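Local coordinates for protein mannonate dehydratase (Streptococcus suis, PDB 3BDK) that probably catalyses the dehydration of D-mannonate to 2-dehydro-3-deoxy-D-gluconate, with ferrous iron or manganese as metal cofactor, at residues 216-221 with 232-237; 223-228 with 262-267. All blocks are in the same frame, centred on the assembly; numbering follows the deposited sequence.

Contact 1: residues 216-221 with 232-237; sequences MAIHPD and RIITGQ. With MN (manganese (II) ion), chain D.
At the mouth of the xylose isomerase-like TIM barrel, where strand 215-218 runs out beside the manganese site, Asp221 turns into the loop 232-237 and is held there by main-chain bonds. One carboxylate oxygen, Asp221 OD1, accepts from Ile234 N at 3.1 Å, the donor standing above the carboxylate plane, 69° out of it, and from Ile233 N in a weak, strongly bent bond. In return Asp221 N appears to donate to Ile234 O, the carbonyl at the centre of an inverse gamma turn, whose position is less certain. Next to these polar links the Ile218 side chain points to that of Ile234, although the place of its CD1 is doubtful. The guanidinium of Arg232 instead serves Pro127 O. Two residues before Asp221, His219 NE2 binds manganese at 2.5 Å, in a site shared with His286 and Asp330. His219 ND1 donates to Pro220 O at 3.2 Å, in the carbonyl plane but tilted 29° from the imidazole plane, consistent with NE2 being left to the metal. Through OD1 the buried aspartate thus receives two backbone amides, one weakly, and ties the loop to the chain just beyond a metal ligand.

Contact 2: residues 223-228 with 262-267; sequences PPYGIF and ASDPKN
Neither 223-228 nor 262-267 is helix or strand, and the two loops come closest at Pro224 and Asp264, whose CA atoms are 6.7 Å apart; no hydrogen bond joins them. Pro223 follows a cis peptide bond, while Asp264 to Asn267 form a type I beta turn closed by Asn267 N to Asp264 O at 2.8 Å. The pyrrolidine of Pro224 meets the turn through CG, 3.8 Å from Asp264 CB, and its CD lies near Ser263 CB. Beside it the carboxylate of Asp264 comes to the edge of the Tyr225 ring: Asp264 OD2 is 3.3 Å from Tyr225 CD2, near the ring plane, with the two planes 70° apart. Tyr225 CG, set between its backbone N and carbonyl carbon (chi1 42°), turns that edge to Asp264, while Pro223 CB covers part of one face and Lys151 makes a cation-pi contact. The other oxygen, Asp264 OD1, takes Lys266 N at 2.9 Å on its anti lone pair, which holds the carboxylate's orientation. Ser263 OG turns elsewhere, to Gly259 O. Asp264 therefore starts both an Asx turn and a type I turn, and the contact packs the TIM-barrel loop after strand 215-218 against the loop that follows helix 258-262, beyond the neighbouring strand 252-257.

From the N terminus the chain leaves strand 215-218 into a long loop, and contact 1 closes it over the ten residues between Asp221 and Arg232, just before helix 237-245. Segment 223-228 lies inside that loop, but its partner, 262-267, comes only after strand 252-257 and helix 258-262, so contact 2 crosses contact 1 rather than nesting within it. The two meet directly: Asn267 ND2 probably donates to Thr235 O at 3.0 Å, and Arg232 NH1 packs on Ile227 CD1 within the loop. Together they tie the loop after one barrel strand to itself and to the loop between helices 258-262 and 269-278, beyond the next barrel strand, near the manganese and D-mannose site.

Contact 1: residues 216-221 with 232-237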
loop_
_atom_site.group_PDB
_atom_site.type_symbol
_atom_site.label_atom_id
_atom_site.label_comp_id
_atom_site.label_asym_id
_atom_site.label_seq_id
_atom_site.Cartn_x
_atom_site.Cartn_y
_atom_site.Cartn_z
ATOM N N MET A 216 23.764 -14.756 8.632
ATOM C CA MET A 216 22.719 -15.302 9.490
ATOM C C MET A 216 21.944 -14.192 10.191
ATOM O O MET A 216 22.511 -13.159 10.551
ATOM C CB MET A 216 23.318 -16.258 10.523
ATOM C CG MET A 216 24.155 -17.376 9.921
ATOM S SD MET A 216 23.252 -18.335 8.690
ATOM C CE MET A 216 22.284 -19.413 9.744
ATOM N N ALA A 217 20.647 -14.410 10.383
ATOM C CA ALA A 217 19.769 -13.383 10.929
ATOM C C ALA A 217 18.649 -13.999 11.760
ATOM O O ALA A 217 17.740 -14.632 11.221
ATOM C CB ALA A 217 19.195 -12.527 9.811
ATOM N N ILE A 218 18.720 -13.810 13.073
ATOM C CA ILE A 218 17.899 -14.577 14.002
ATOM C C ILE A 218 16.548 -13.905 14.228
ATOM O O ILE A 218 16.479 -12.770 14.700
ATOM C CB ILE A 218 18.603 -14.759 15.360
ATOM C CG1 ILE A 218 17.732 -15.588 16.306
ATOM C CG2 ILE A 218 18.931 -13.407 15.976
ATOM C CD1 ILE A 218 19.012 -16.759 18.061
ATOM N N HIS A 219 15.476 -14.615 13.889
ATOM C CA HIS A 219 14.125 -14.140 14.163
ATOM C C HIS A 219 13.851 -14.096 15.663
ATOM O O HIS A 219 13.985 -15.103 16.358
ATOM C CB HIS A 219 13.094 -15.029 13.466
ATOM C CG HIS A 219 11.748 -14.391 13.320
ATOM N ND1 HIS A 219 10.798 -14.417 14.319
ATOM C CD2 HIS A 219 11.192 -13.709 12.290
ATOM C CE1 HIS A 219 9.716 -13.779 13.911
ATOM N NE2 HIS A 219 9.928 -13.340 12.685
ATOM N N PRO A 220 13.468 -12.922 16.154
ATOM C CA PRO A 220 13.312 -12.704 17.597
ATOM C C PRO A 220 12.217 -13.585 18.187
ATOM O O PRO A 220 11.465 -14.215 17.444
ATOM C CB PRO A 220 12.905 -11.232 17.681
ATOM C CG PRO A 220 12.223 -10.961 16.387
ATOM C CD PRO A 220 12.939 -11.797 15.364
ATOM N N ASP A 221 12.134 -13.624 19.513
ATOM C CA ASP A 221 11.177 -14.489 20.196
ATOM C C ASP A 221 9.771 -13.899 20.150
ATOM O O ASP A 221 9.573 -12.719 20.438
ATOM C CB ASP A 221 11.604 -14.719 21.647
ATOM C CG ASP A 221 12.511 -15.922 21.804
ATOM O OD1 ASP A 221 13.033 -16.134 22.919
ATOM O OD2 ASP A 221 12.703 -16.657 20.812
ATOM N N ARG A 232 12.506 -18.070 27.156
ATOM C CA ARG A 232 12.752 -17.326 25.924
ATOM C C ARG A 232 13.889 -16.383 26.184
ATOM O O ARG A 232 13.955 -15.792 27.257
ATOM C CB ARG A 232 11.539 -16.506 25.510
ATOM C CG ARG A 232 10.564 -17.204 24.578
ATOM C CD ARG A 232 9.587 -18.133 25.314
ATOM N NE ARG A 232 8.641 -18.726 24.369
ATOM C CZ ARG A 232 8.752 -19.939 23.818
ATOM N NH1 ARG A 232 7.826 -20.362 22.955
ATOM N NH2 ARG A 232 9.763 -20.746 24.122
ATOM N N ILE A 233 14.793 -16.230 25.216
ATOM C CA ILE A 233 15.952 -15.367 25.424
ATOM C C ILE A 233 16.106 -14.239 24.401
ATOM O O ILE A 233 16.730 -13.199 24.688
ATOM C CB ILE A 233 17.287 -16.166 25.594
ATOM C CG1 ILE A 233 17.542 -17.114 24.404
ATOM C CG2 ILE A 233 17.312 -16.892 26.940
ATOM C CD1 ILE A 233 18.902 -17.805 24.453
ATOM N N ILE A 234 15.545 -14.412 23.217
ATOM C CA ILE A 234 15.676 -13.367 22.229
ATOM C C ILE A 234 14.464 -12.471 22.355
ATOM O O ILE A 234 13.498 -12.570 21.604
ATOM C CB ILE A 234 15.951 -13.920 20.802
ATOM C CG1 ILE A 234 16.954 -15.083 20.884
ATOM C CG2 ILE A 234 16.559 -12.844 19.932
ATOM C CD1 ILE A 234 18.327 -14.690 21.515
ATOM N N THR A 235 14.546 -11.582 23.329
ATOM C CA THR A 235 13.372 -10.923 23.858
ATOM C C THR A 235 13.472 -9.380 23.927
ATOM O O THR A 235 12.449 -8.722 24.098
ATOM C CB THR A 235 13.005 -11.532 25.278
ATOM O OG1 THR A 235 14.082 -11.330 26.195
ATOM C CG2 THR A 235 12.707 -13.031 25.205
ATOM N N GLY A 236 14.682 -8.813 23.787
ATOM C CA GLY A 236 14.904 -7.364 23.932
ATOM C C GLY A 236 16.332 -6.840 23.737
ATOM O O GLY A 236 17.239 -7.574 23.325
ATOM N N GLN A 237 16.534 -5.556 24.050
ATOM C CA GLN A 237 17.815 -4.865 23.825
ATOM C C GLN A 237 19.023 -5.591 24.399
ATOM O O GLN A 237 20.030 -5.729 23.713
ATOM C CB GLN A 237 17.772 -3.429 24.364
ATOM C CG GLN A 237 19.090 -2.629 24.217
ATOM C CD GLN A 237 19.647 -2.587 22.783
ATOM O OE1 GLN A 237 18.900 -2.606 21.802
ATOM N NE2 GLN A 237 20.969 -2.529 22.667
HETATM MN MN MN D . 8.027 -13.273 11.095
#

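Contact 2: residues 223-228 with 262-267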
loop_
_atom_site.group_PDB
_atom_site.type_symbol
_atom_site.label_atom_id
_atom_site.label_comp_id
_atom_site.label_asym_id
_atom_site.label_seq_id
_atom_site.Cartn_x
_atom_site.Cartn_y
_atom_site.Cartn_z
ATOM N N PRO A 223 5.828 -14.539 21.100
ATOM C CA PRO A 223 6.222 -13.223 21.613
ATOM C C PRO A 223 7.492 -13.301 22.453
ATOM O O PRO A 223 8.038 -14.387 22.648
ATOM C CB PRO A 223 5.034 -12.826 22.490
ATOM C CG PRO A 223 4.457 -14.120 22.941
ATOM C CD PRO A 223 4.646 -15.074 21.796
ATOM N N PRO A 224 7.954 -12.154 22.943
ATOM C CA PRO A 224 9.302 -12.046 23.509
ATOM C C PRO A 224 9.288 -12.143 25.031
ATOM O O PRO A 224 10.002 -11.398 25.703
ATOM C CB PRO A 224 9.746 -10.647 23.075
ATOM C CG PRO A 224 8.479 -9.881 22.945
ATOM C CD PRO A 224 7.455 -10.860 22.445
ATOM N N TYR A 225 8.480 -13.054 25.563
ATOM C CA TYR A 225 8.528 -13.386 26.982
ATOM C C TYR A 225 8.068 -14.818 27.229
ATOM O O TYR A 225 7.487 -15.455 26.350
ATOM C CB TYR A 225 7.668 -12.411 27.790
ATOM C CG TYR A 225 6.343 -12.081 27.140
ATOM C CD1 TYR A 225 5.307 -13.005 27.123
ATOM C CD2 TYR A 225 6.128 -10.844 26.546
ATOM C CE1 TYR A 225 4.094 -12.708 26.531
ATOM C CE2 TYR A 225 4.918 -10.538 25.951
ATOM C CZ TYR A 225 3.905 -11.473 25.946
ATOM O OH TYR A 225 2.699 -11.173 25.356
ATOM N N GLY A 226 8.333 -15.321 28.430
ATOM C CA GLY A 226 8.006 -16.702 28.774
ATOM C C GLY A 226 6.523 -16.954 28.655
ATOM O O GLY A 226 5.723 -16.195 29.193
ATOM N N ILE A 227 6.150 -17.991 27.913
ATOM C CA ILE A 227 4.786 -18.529 27.960
ATOM C C ILE A 227 4.843 -19.919 28.545
ATOM O O ILE A 227 5.844 -20.616 28.382
ATOM C CB ILE A 227 4.124 -18.653 26.571
ATOM C CG1 ILE A 227 5.020 -19.468 25.618
ATOM C CG2 ILE A 227 3.726 -17.275 26.045
ATOM C CD1 ILE A 227 4.713 -19.343 24.082
ATOM N N PHE A 228 3.773 -20.324 29.227
ATOM C CA PHE A 228 3.629 -21.707 29.643
ATOM C C PHE A 228 4.886 -22.198 30.375
ATOM O O PHE A 228 5.308 -23.363 30.211
ATOM C CB PHE A 228 3.410 -22.586 28.406
ATOM C CG PHE A 228 2.201 -22.227 27.605
ATOM C CD1 PHE A 228 0.972 -22.008 28.229
ATOM C CD2 PHE A 228 2.273 -22.183 26.222
ATOM C CE1 PHE A 228 -0.151 -21.721 27.497
ATOM C CE2 PHE A 228 1.161 -21.904 25.468
ATOM C CZ PHE A 228 -0.054 -21.664 26.091
ATOM N N ALA A 262 7.884 -5.249 19.517
ATOM C CA ALA A 262 6.973 -4.238 20.108
ATOM C C ALA A 262 5.783 -4.838 20.827
ATOM O O ALA A 262 5.023 -4.134 21.479
ATOM C CB ALA A 262 6.491 -3.234 19.069
ATOM N N SER A 263 5.633 -6.145 20.691
ATOM C CA SER A 263 4.556 -6.899 21.353
ATOM C C SER A 263 4.732 -6.841 22.843
ATOM O O SER A 263 3.775 -6.963 23.572
ATOM C CB SER A 263 4.540 -8.338 20.861
ATOM O OG SER A 263 4.308 -8.326 19.459
ATOM N N ASP A 264 5.968 -6.619 23.280
ATOM C CA ASP A 264 6.228 -6.245 24.653
ATOM C C ASP A 264 6.462 -4.731 24.814
ATOM O O ASP A 264 7.526 -4.231 24.468
ATOM C CB ASP A 264 7.432 -7.014 25.209
ATOM C CG ASP A 264 7.512 -6.943 26.730
ATOM O OD1 ASP A 264 7.416 -5.833 27.296
ATOM O OD2 ASP A 264 7.648 -8.012 27.364
ATOM N N PRO A 265 5.494 -4.011 25.404
ATOM C CA PRO A 265 5.586 -2.562 25.702
ATOM C C PRO A 265 6.910 -2.087 26.338
ATOM O O PRO A 265 7.265 -0.921 26.235
ATOM C CB PRO A 265 4.467 -2.356 26.722
ATOM C CG PRO A 265 3.431 -3.393 26.341
ATOM C CD PRO A 265 4.219 -4.592 25.858
ATOM N N LYS A 266 7.625 -2.972 27.018
ATOM C CA LYS A 266 8.814 -2.557 27.717
ATOM C C LYS A 266 9.890 -2.269 26.687
ATOM O O LYS A 266 10.876 -1.587 26.996
ATOM C CB LYS A 266 9.306 -3.637 28.685
ATOM C CG LYS A 266 10.058 -4.819 27.995
ATOM C CD LYS A 266 11.330 -5.278 28.759
ATOM C CE LYS A 266 11.849 -6.637 28.230
ATOM N NZ LYS A 266 12.599 -6.593 26.929
ATOM N N ASN A 267 9.705 -2.794 25.474
ATOM C CA ASN A 267 10.676 -2.632 24.394
ATOM C C ASN A 267 10.499 -1.341 23.598
ATOM O O ASN A 267 9.363 -0.905 23.356
ATOM C CB ASN A 267 10.616 -3.832 23.449
ATOM C CG ASN A 267 11.297 -5.038 24.017
ATOM O OD1 ASN A 267 12.190 -4.916 24.839
ATOM N ND2 ASN A 267 10.892 -6.212 23.580
#